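Serine repeat antigen 5 (Plasmodium falciparum, PDB 6X42) is a papain-family cysteine-protease relative, probably a pseudoenzyme, whose proteolytic role in the malaria parasite is uncertain. Local coordinates at residues N37-E45 with T64-K75; K236-N244 with G254-G262. All coordinates share one frame; numbering follows the deposited sequence.

How the contacts relate
Contact 1 packs a loop, 37-45, against the C-terminal end of helix 53-68 and the chain that follows it. Contact 2 pairs strand 236-243 with strand 255-259 in the mixed sheet. Contact 1 is only partly buried and relies on a disulfide, a few apolar side chains and one lysine. Contact 2 is largely buried and relies on backbone hydrogen bonds and on aromatic faces. Their centres lie about 21 Å apart, yet they touch. R243 of contact 2 probably donates from NH1 to L42 O and from NH2 to Q43 O of contact 1. V44 also packs against the Y255 ring. The sheet is thereby tied to the loop beside the helix.

Contact 1: residues N37-E45 with T64-K75; sequences NCISNLQVE and TIRCMKGYEPTK
The C38-C67 disulfide is the covalent centre of this contact, with SG to SG at 2.0 Å and chi3 -71°. With chi1 near 180° (-175°), C38 swings its SG away from its own N and over to the last turns of the helix. I39 packs beside the bridge, its CG1 3.7 Å from C67 CB. I39 CD1 touches both T64 CB and M68 SD, one helical turn apart, each at 3.9 Å. L42 divides its two branches. The L42 side chain crosses T64 at about a right angle, and CD1 reaches T64 CG2 at 4.0 Å. L42 CD2 turns to the proline and lies 3.7 Å from P73 CB. P73 also touches C38 O and N41 CB, and its CD packs against C38 SG.

K75 leads out to the polar edge. Its CE rests on L42 CD2 at 3.8 Å, and bends at chi2 and chi4 bring NZ round to two acceptors. NZ donates to Q43 O at 2.7 Å. It also forms a salt bridge with E45 OE2 at 2.8 Å, meeting that oxygen from 38° above the carboxylate plane. K59 is a second salt-bridge partner of E45 OE2, so two lysines probably stabilise its negative charge.

Each segment has a local turn. N37 OD1 accepts from I39 N in an Asx turn that leads into the 3-10 turn 39-41. G70 is the C-prime residue of a Schellman motif that ends helix 53-68. Here a disulfide fixes a loop to the C-terminal end of a helix in the papain-like fold.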
loop_
_atom_site.group_PDB
_atom_site.type_symbol
_atom_site.label_atom_id
_atom_site.label_comp_id
_atom_site.label_asym_id
_atom_site.label_seq_id
_atom_site.Cartn_x
_atom_site.Cartn_y
_atom_site.Cartn_z
ATOM N N ASN A 37 -4.100 14.914 -10.818
ATOM C CA ASN A 37 -3.577 13.554 -10.905
ATOM C C ASN A 37 -4.620 12.539 -10.454
ATOM O O ASN A 37 -5.273 12.708 -9.419
ATOM C CB ASN A 37 -2.313 13.397 -10.050
ATOM C CG ASN A 37 -1.413 12.236 -10.528
ATOM O OD1 ASN A 37 -1.765 11.046 -10.417
ATOM N ND2 ASN A 37 -0.252 12.585 -11.063
ATOM N N CYS A 38 -4.775 11.481 -11.251
ATOM C CA CYS A 38 -5.635 10.363 -10.874
ATOM C C CYS A 38 -5.387 9.937 -9.429
ATOM O O CYS A 38 -6.333 9.703 -8.659
ATOM C CB CYS A 38 -5.333 9.208 -11.834
ATOM S SG CYS A 38 -6.340 7.708 -11.701
ATOM N N ILE A 39 -4.118 9.836 -9.040
ATOM C CA ILE A 39 -3.786 9.323 -7.715
ATOM C C ILE A 39 -4.255 10.276 -6.620
ATOM O O ILE A 39 -4.662 9.829 -5.540
ATOM C CB ILE A 39 -2.285 8.980 -7.674
ATOM C CG1 ILE A 39 -2.034 7.739 -8.535
ATOM C CG2 ILE A 39 -1.843 8.735 -6.260
ATOM C CD1 ILE A 39 -0.588 7.425 -8.838
ATOM N N SER A 40 -4.270 11.585 -6.881
ATOM C CA SER A 40 -4.741 12.524 -5.870
ATOM C C SER A 40 -6.234 12.418 -5.635
ATOM O O SER A 40 -6.738 12.950 -4.643
ATOM C CB SER A 40 -4.442 13.957 -6.295
ATOM O OG SER A 40 -3.104 14.046 -6.724
ATOM N N ASN A 41 -6.953 11.767 -6.538
ATOM C CA ASN A 41 -8.390 11.599 -6.424
ATOM C C ASN A 41 -8.786 10.274 -5.793
ATOM O O ASN A 41 -9.980 9.967 -5.719
ATOM C CB ASN A 41 -8.983 11.810 -7.803
ATOM C CG ASN A 41 -9.130 13.285 -8.118
ATOM O OD1 ASN A 41 -10.098 13.919 -7.705
ATOM N ND2 ASN A 41 -8.080 13.873 -8.675
ATOM N N LEU A 42 -7.824 9.513 -5.284
ATOM C CA LEU A 42 -8.111 8.321 -4.485
ATOM C C LEU A 42 -8.168 8.749 -3.018
ATOM O O LEU A 42 -7.135 8.908 -2.361
ATOM C CB LEU A 42 -7.025 7.278 -4.713
ATOM C CG LEU A 42 -6.899 6.703 -6.129
ATOM C CD1 LEU A 42 -5.565 5.944 -6.307
ATOM C CD2 LEU A 42 -8.082 5.796 -6.427
ATOM N N GLN A 43 -9.367 8.969 -2.498
ATOM C CA GLN A 43 -9.483 9.546 -1.171
ATOM C C GLN A 43 -9.102 8.514 -0.118
ATOM O O GLN A 43 -9.225 7.306 -0.326
ATOM C CB GLN A 43 -10.897 10.054 -0.930
ATOM C CG GLN A 43 -11.277 11.237 -1.833
ATOM C CD GLN A 43 -10.233 12.378 -1.806
ATOM O OE1 GLN A 43 -10.065 13.076 -0.798
ATOM N NE2 GLN A 43 -9.538 12.567 -2.931
ATOM N N VAL A 44 -8.644 9.014 1.031
ATOM C CA VAL A 44 -8.308 8.166 2.165
ATOM C C VAL A 44 -9.549 7.437 2.664
ATOM O O VAL A 44 -10.657 7.991 2.696
ATOM C CB VAL A 44 -7.692 9.051 3.261
ATOM C CG1 VAL A 44 -7.541 8.308 4.589
ATOM C CG2 VAL A 44 -6.345 9.589 2.791
ATOM N N GLU A 45 -9.363 6.177 3.047
ATOM C CA GLU A 45 -10.414 5.316 3.577
ATOM C C GLU A 45 -10.177 5.022 5.057
ATOM O O GLU A 45 -9.114 5.291 5.604
ATOM C CB GLU A 45 -10.528 4.039 2.740
ATOM C CG GLU A 45 -10.878 4.368 1.286
ATOM C CD GLU A 45 -11.142 3.161 0.415
ATOM O OE1 GLU A 45 -11.876 2.265 0.846
ATOM O OE2 GLU A 45 -10.643 3.118 -0.721
ATOM N N THR A 64 -3.465 2.511 -7.788
ATOM C CA THR A 64 -2.475 3.420 -8.376
ATOM C C THR A 64 -1.925 2.854 -9.676
ATOM O O THR A 64 -1.655 3.611 -10.610
ATOM C CB THR A 64 -1.351 3.828 -7.405
ATOM O OG1 THR A 64 -0.476 2.730 -7.094
ATOM C CG2 THR A 64 -1.905 4.398 -6.101
ATOM N N ILE A 65 -1.742 1.528 -9.748
ATOM C CA ILE A 65 -1.319 0.923 -11.003
ATOM C C ILE A 65 -2.337 1.231 -12.094
ATOM O O ILE A 65 -1.967 1.585 -13.221
ATOM C CB ILE A 65 -1.092 -0.592 -10.831
ATOM C CG1 ILE A 65 0.173 -0.861 -10.009
ATOM C CG2 ILE A 65 -1.044 -1.270 -12.190
ATOM C CD1 ILE A 65 0.314 -2.279 -9.486
ATOM N N ARG A 66 -3.635 1.107 -11.777
ATOM C CA ARG A 66 -4.683 1.447 -12.741
ATOM C C ARG A 66 -4.608 2.914 -13.152
ATOM O O ARG A 66 -4.725 3.237 -14.339
ATOM C CB ARG A 66 -6.048 1.077 -12.166
ATOM C CG ARG A 66 -6.324 -0.436 -12.210
ATOM C CD ARG A 66 -7.657 -0.823 -11.571
ATOM N NE ARG A 66 -8.757 -0.090 -12.190
ATOM C CZ ARG A 66 -9.327 -0.419 -13.346
ATOM N NH1 ARG A 66 -8.930 -1.501 -14.003
ATOM N NH2 ARG A 66 -10.286 0.338 -13.853
ATOM N N CYS A 67 -4.352 3.814 -12.199
ATOM C CA CYS A 67 -4.163 5.221 -12.541
ATOM C C CYS A 67 -2.985 5.405 -13.494
ATOM O O CYS A 67 -3.080 6.147 -14.480
ATOM C CB CYS A 67 -3.917 6.049 -11.278
ATOM S SG CYS A 67 -5.369 6.556 -10.339
ATOM N N MET A 68 -1.866 4.739 -13.219
ATOM C CA MET A 68 -0.691 4.879 -14.071
ATOM C C MET A 68 -0.960 4.377 -15.486
ATOM O O MET A 68 -0.309 4.837 -16.430
ATOM C CB MET A 68 0.489 4.100 -13.473
ATOM C CG MET A 68 1.122 4.641 -12.173
ATOM S SD MET A 68 1.375 6.419 -12.040
ATOM C CE MET A 68 2.776 6.653 -13.117
ATOM N N LYS A 69 -1.898 3.438 -15.657
ATOM C CA LYS A 69 -2.246 2.890 -16.966
ATOM C C LYS A 69 -3.404 3.636 -17.631
ATOM O O LYS A 69 -3.870 3.217 -18.696
ATOM C CB LYS A 69 -2.554 1.386 -16.849
ATOM C CG LYS A 69 -1.341 0.481 -16.480
ATOM C CD LYS A 69 -0.061 0.864 -17.237
ATOM C CE LYS A 69 1.139 -0.058 -16.975
ATOM N NZ LYS A 69 2.196 0.646 -16.192
ATOM N N GLY A 70 -3.859 4.736 -17.040
ATOM C CA GLY A 70 -4.827 5.611 -17.668
ATOM C C GLY A 70 -6.279 5.379 -17.305
ATOM O O GLY A 70 -7.161 5.973 -17.943
ATOM N N TYR A 71 -6.560 4.538 -16.320
ATOM C CA TYR A 71 -7.925 4.288 -15.889
ATOM C C TYR A 71 -8.378 5.335 -14.872
ATOM O O TYR A 71 -7.573 6.047 -14.270
ATOM C CB TYR A 71 -8.053 2.880 -15.299
ATOM C CG TYR A 71 -7.789 1.795 -16.319
ATOM C CD1 TYR A 71 -6.510 1.281 -16.496
ATOM C CD2 TYR A 71 -8.816 1.300 -17.119
ATOM C CE1 TYR A 71 -6.260 0.307 -17.441
ATOM C CE2 TYR A 71 -8.576 0.322 -18.059
ATOM C CZ TYR A 71 -7.299 -0.176 -18.218
ATOM O OH TYR A 71 -7.071 -1.154 -19.167
ATOM N N GLU A 72 -9.697 5.425 -14.698
ATOM C CA GLU A 72 -10.271 6.333 -13.721
ATOM C C GLU A 72 -9.895 5.905 -12.302
ATOM O O GLU A 72 -9.584 4.734 -12.059
ATOM C CB GLU A 72 -11.792 6.292 -13.835
ATOM C CG GLU A 72 -12.380 6.993 -15.059
ATOM C CD GLU A 72 -11.952 8.437 -15.169
ATOM O OE1 GLU A 72 -11.306 8.785 -16.182
ATOM O OE2 GLU A 72 -12.250 9.218 -14.239
ATOM N N PRO A 73 -9.942 6.842 -11.322
ATOM C CA PRO A 73 -9.643 6.499 -9.916
ATOM C C PRO A 73 -10.821 5.847 -9.192
ATOM O O PRO A 73 -11.355 6.360 -8.205
ATOM C CB PRO A 73 -9.250 7.862 -9.326
ATOM C CG PRO A 73 -10.032 8.858 -10.124
ATOM C CD PRO A 73 -10.116 8.296 -11.517
ATOM N N THR A 74 -11.214 4.674 -9.662
ATOM C CA THR A 74 -12.363 3.956 -9.117
ATOM C C THR A 74 -11.894 3.034 -8.005
ATOM O O THR A 74 -10.968 2.248 -8.197
ATOM C CB THR A 74 -13.020 3.116 -10.216
ATOM O OG1 THR A 74 -13.270 3.922 -11.364
ATOM C CG2 THR A 74 -14.313 2.526 -9.711
ATOM N N LYS A 75 -12.538 3.122 -6.853
ATOM C CA LYS A 75 -12.124 2.319 -5.713
ATOM C C LYS A 75 -12.570 0.872 -5.840
ATOM O O LYS A 75 -13.708 0.582 -6.224
ATOM C CB LYS A 75 -12.693 2.892 -4.420
ATOM C CG LYS A 75 -12.162 4.256 -4.085
ATOM C CD LYS A 75 -10.657 4.264 -3.970
ATOM C CE LYS A 75 -10.144 5.515 -3.290
ATOM N NZ LYS A 75 -10.716 5.690 -1.941
#

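Contact 2: residues K236-N244 with G254-G262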
loop_
_atom_site.group_PDB
_atom_site.type_symbol
_atom_site.label_atom_id
_atom_site.label_comp_id
_atom_site.label_asym_id
_atom_site.label_seq_id
_atom_site.Cartn_x
_atom_site.Cartn_y
_atom_site.Cartn_z
ATOM N N LYS A 236 20.580 17.429 6.834
ATOM C CA LYS A 236 19.874 17.127 5.595
ATOM C C LYS A 236 19.495 15.654 5.576
ATOM O O LYS A 236 20.346 14.777 5.753
ATOM C CB LYS A 236 20.758 17.461 4.391
ATOM C CG LYS A 236 20.896 18.962 4.138
ATOM C CD LYS A 236 21.771 19.256 2.946
ATOM N N LYS A 237 18.204 15.389 5.369
ATOM C CA LYS A 237 17.617 14.062 5.482
ATOM C C LYS A 237 16.568 13.900 4.381
ATOM O O LYS A 237 16.336 14.816 3.588
ATOM C CB LYS A 237 16.967 13.901 6.868
ATOM C CG LYS A 237 17.934 13.924 8.044
ATOM C CD LYS A 237 18.782 12.681 8.104
ATOM C CE LYS A 237 19.648 12.653 9.358
ATOM N NZ LYS A 237 20.347 11.351 9.520
ATOM N N SER A 238 15.894 12.745 4.364
ATOM C CA SER A 238 14.827 12.468 3.408
ATOM C C SER A 238 13.677 11.787 4.131
ATOM O O SER A 238 13.861 11.170 5.180
ATOM C CB SER A 238 15.308 11.555 2.264
ATOM O OG SER A 238 16.436 12.108 1.601
ATOM N N TYR A 239 12.486 11.893 3.548
ATOM C CA TYR A 239 11.293 11.291 4.127
ATOM C C TYR A 239 10.518 10.496 3.083
ATOM O O TYR A 239 10.556 10.804 1.887
ATOM C CB TYR A 239 10.364 12.370 4.733
ATOM C CG TYR A 239 9.875 13.411 3.757
ATOM C CD1 TYR A 239 8.749 13.200 2.984
ATOM C CD2 TYR A 239 10.552 14.621 3.587
ATOM C CE1 TYR A 239 8.313 14.150 2.085
ATOM C CE2 TYR A 239 10.112 15.569 2.680
ATOM C CZ TYR A 239 8.996 15.324 1.928
ATOM O OH TYR A 239 8.546 16.243 0.999
ATOM N N TRP A 240 9.780 9.487 3.560
ATOM C CA TRP A 240 8.691 8.864 2.826
ATOM C C TRP A 240 7.391 9.585 3.153
ATOM O O TRP A 240 7.176 9.997 4.297
ATOM C CB TRP A 240 8.500 7.399 3.255
ATOM C CG TRP A 240 9.660 6.491 3.009
ATOM C CD1 TRP A 240 10.306 5.750 3.937
ATOM C CD2 TRP A 240 10.306 6.216 1.751
ATOM N NE1 TRP A 240 11.317 5.020 3.351
ATOM C CE2 TRP A 240 11.330 5.289 2.007
ATOM C CE3 TRP A 240 10.104 6.652 0.436
ATOM C CZ2 TRP A 240 12.170 4.824 1.013
ATOM C CZ3 TRP A 240 10.938 6.189 -0.549
ATOM C CH2 TRP A 240 11.956 5.281 -0.252
ATOM N N ILE A 241 6.502 9.681 2.164
ATOM C CA ILE A 241 5.100 10.031 2.368
ATOM C C ILE A 241 4.332 8.715 2.399
ATOM O O ILE A 241 4.425 7.905 1.465
ATOM C CB ILE A 241 4.562 10.958 1.262
ATOM C CG1 ILE A 241 5.431 12.208 1.115
ATOM C CG2 ILE A 241 3.118 11.310 1.564
ATOM C CD1 ILE A 241 4.999 13.102 -0.029
ATOM N N VAL A 242 3.600 8.497 3.486
ATOM C CA VAL A 242 2.924 7.234 3.766
ATOM C C VAL A 242 1.426 7.481 3.904
ATOM O O VAL A 242 0.990 8.368 4.647
ATOM C CB VAL A 242 3.485 6.571 5.041
ATOM C CG1 VAL A 242 2.803 5.227 5.313
ATOM C CG2 VAL A 242 4.986 6.393 4.935
ATOM N N ARG A 243 0.649 6.663 3.200
ATOM C CA ARG A 243 -0.810 6.623 3.285
ATOM C C ARG A 243 -1.232 5.553 4.283
ATOM O O ARG A 243 -0.783 4.406 4.205
ATOM C CB ARG A 243 -1.389 6.282 1.914
ATOM C CG ARG A 243 -2.919 6.183 1.846
ATOM C CD ARG A 243 -3.325 5.854 0.464
ATOM N NE ARG A 243 -4.717 5.467 0.295
ATOM C CZ ARG A 243 -5.695 6.235 -0.175
ATOM N NH1 ARG A 243 -5.537 7.523 -0.393
ATOM N NH2 ARG A 243 -6.858 5.692 -0.454
ATOM N N ASN A 244 -2.126 5.920 5.199
ATOM C CA ASN A 244 -2.759 4.994 6.132
ATOM C C ASN A 244 -4.237 4.863 5.785
ATOM O O ASN A 244 -4.760 5.610 4.957
ATOM C CB ASN A 244 -2.553 5.490 7.569
ATOM C CG ASN A 244 -2.593 4.390 8.614
ATOM O OD1 ASN A 244 -2.889 3.230 8.338
ATOM N ND2 ASN A 244 -2.291 4.780 9.846
ATOM N N GLY A 254 -4.764 11.890 6.889
ATOM C CA GLY A 254 -4.750 10.473 6.601
ATOM C C GLY A 254 -3.405 9.925 6.204
ATOM O O GLY A 254 -3.276 8.691 6.073
ATOM N N TYR A 255 -2.409 10.796 6.014
ATOM C CA TYR A 255 -1.044 10.471 5.613
ATOM C C TYR A 255 -0.074 10.876 6.728
ATOM O O TYR A 255 -0.443 11.567 7.686
ATOM C CB TYR A 255 -0.675 11.240 4.335
ATOM C CG TYR A 255 -1.500 10.903 3.119
ATOM C CD1 TYR A 255 -2.730 11.501 2.904
ATOM C CD2 TYR A 255 -1.039 9.999 2.177
ATOM C CE1 TYR A 255 -3.497 11.198 1.790
ATOM C CE2 TYR A 255 -1.778 9.687 1.048
ATOM C CZ TYR A 255 -3.017 10.270 0.861
ATOM O OH TYR A 255 -3.754 9.933 -0.254
ATOM N N PHE A 256 1.188 10.490 6.583
ATOM C CA PHE A 256 2.232 11.043 7.429
ATOM C C PHE A 256 3.543 11.004 6.664
ATOM O O PHE A 256 3.671 10.331 5.645
ATOM C CB PHE A 256 2.343 10.321 8.786
ATOM C CG PHE A 256 2.762 8.860 8.712
ATOM C CD1 PHE A 256 4.065 8.472 8.963
ATOM C CD2 PHE A 256 1.831 7.866 8.427
ATOM C CE1 PHE A 256 4.432 7.142 8.923
ATOM C CE2 PHE A 256 2.202 6.548 8.396
ATOM C CZ PHE A 256 3.499 6.196 8.646
ATOM N N LYS A 257 4.517 11.767 7.157
ATOM C CA LYS A 257 5.888 11.738 6.653
ATOM C C LYS A 257 6.792 11.119 7.708
ATOM O O LYS A 257 6.619 11.369 8.905
ATOM C CB LYS A 257 6.384 13.150 6.320
ATOM C CG LYS A 257 5.637 13.801 5.187
ATOM C CD LYS A 257 6.172 15.199 4.889
ATOM C CE LYS A 257 5.381 15.858 3.788
ATOM N NZ LYS A 257 4.100 16.412 4.289
ATOM N N VAL A 258 7.748 10.313 7.271
ATOM C CA VAL A 258 8.655 9.635 8.193
ATOM C C VAL A 258 10.051 9.625 7.588
ATOM O O VAL A 258 10.226 9.386 6.389
ATOM C CB VAL A 258 8.132 8.218 8.549
ATOM C CG1 VAL A 258 8.052 7.321 7.323
ATOM C CG2 VAL A 258 8.963 7.559 9.627
ATOM N N ASP A 259 11.042 9.897 8.429
ATOM C CA ASP A 259 12.435 9.886 7.986
ATOM C C ASP A 259 12.799 8.510 7.440
ATOM O O ASP A 259 12.512 7.475 8.051
ATOM C CB ASP A 259 13.322 10.262 9.179
ATOM C CG ASP A 259 14.743 10.611 8.774
ATOM O OD1 ASP A 259 15.472 9.664 8.421
ATOM O OD2 ASP A 259 15.108 11.810 8.778
ATOM N N MET A 260 13.436 8.501 6.268
ATOM C CA MET A 260 13.721 7.248 5.588
ATOM C C MET A 260 14.709 6.372 6.353
ATOM O O MET A 260 14.668 5.141 6.260
ATOM C CB MET A 260 14.386 7.551 4.259
ATOM C CG MET A 260 13.458 7.962 3.174
ATOM S SD MET A 260 14.403 8.064 1.621
ATOM C CE MET A 260 13.150 8.930 0.652
ATOM N N TYR A 261 15.645 6.983 7.051
ATOM C CA TYR A 261 16.694 6.218 7.709
ATOM C C TYR A 261 16.477 6.125 9.211
ATOM O O TYR A 261 16.846 5.120 9.820
ATOM C CB TYR A 261 18.085 6.774 7.339
ATOM C CG TYR A 261 18.471 6.570 5.858
ATOM C CD1 TYR A 261 19.165 5.425 5.422
ATOM C CD2 TYR A 261 18.139 7.515 4.906
ATOM C CE1 TYR A 261 19.517 5.257 4.069
ATOM C CE2 TYR A 261 18.472 7.352 3.563
ATOM C CZ TYR A 261 19.172 6.235 3.145
ATOM O OH TYR A 261 19.508 6.086 1.797
ATOM N N GLY A 262 15.841 7.122 9.813
ATOM C CA GLY A 262 15.599 7.144 11.229
ATOM C C GLY A 262 16.855 7.401 12.039
ATOM O O GLY A 262 17.938 7.664 11.496
HETATM O O HOH W 1 17.949 9.732 9.725
HETATM O O HOH W 2 16.829 10.397 5.993
HETATM O O HOH W 3 13.170 3.266 4.776
#
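W240 and V258 exchange backbone hydrogen bonds, and V242 and F256, the next hydrogen-bonded pair, do the same. Y239-D259, I241-K257 and R243-Y255 are non-hydrogen-bonded pairs, with CA-H...O contacts between the strands. M260 N to S238 O (2.9 Å) and N244 N to G254 O (3.1 Å) extend the bonding to the ends of the hairpin.

Aromatic faces give the second kind of contact. M260 crosses W240 at about a right angle. Its CG stands 3.6 Å above the centroid of the five-membered ring, and SD lies 4.1 Å over that of the six-membered ring, a Met-aromatic contact. F256 CG sits between its backbone N and carbonyl carbon (chi1 64°), which lays the ring against V242, with V242 CB 3.8 Å from the ring centroid. K257 CD lies over the Y239 ring, 3.9 Å from its centroid.

Polar side chains form the third group. R243 NH1, also hydrogen-bonded to L42 O, donates to Y255 OH at 3.0 Å, within the guanidinium plane. D259 OD1 accepts from Y261 N, an Asx turn, and from G262 N, which extends it to an Asx motif. Waters join OD1 to K237 NZ and S238 N, while OD2 is hydrogen-bonded to Y229 OH. Another water links W240 NE1 to M260 O.

N244 OD1 bonds to H219, consistent with the asparagine-histidine pair of papain-like active sites. Backbone bonds thus set the register, W240, V242, F256 and V258 pack one face, and water meets both D259 and the W240 NE1 edge.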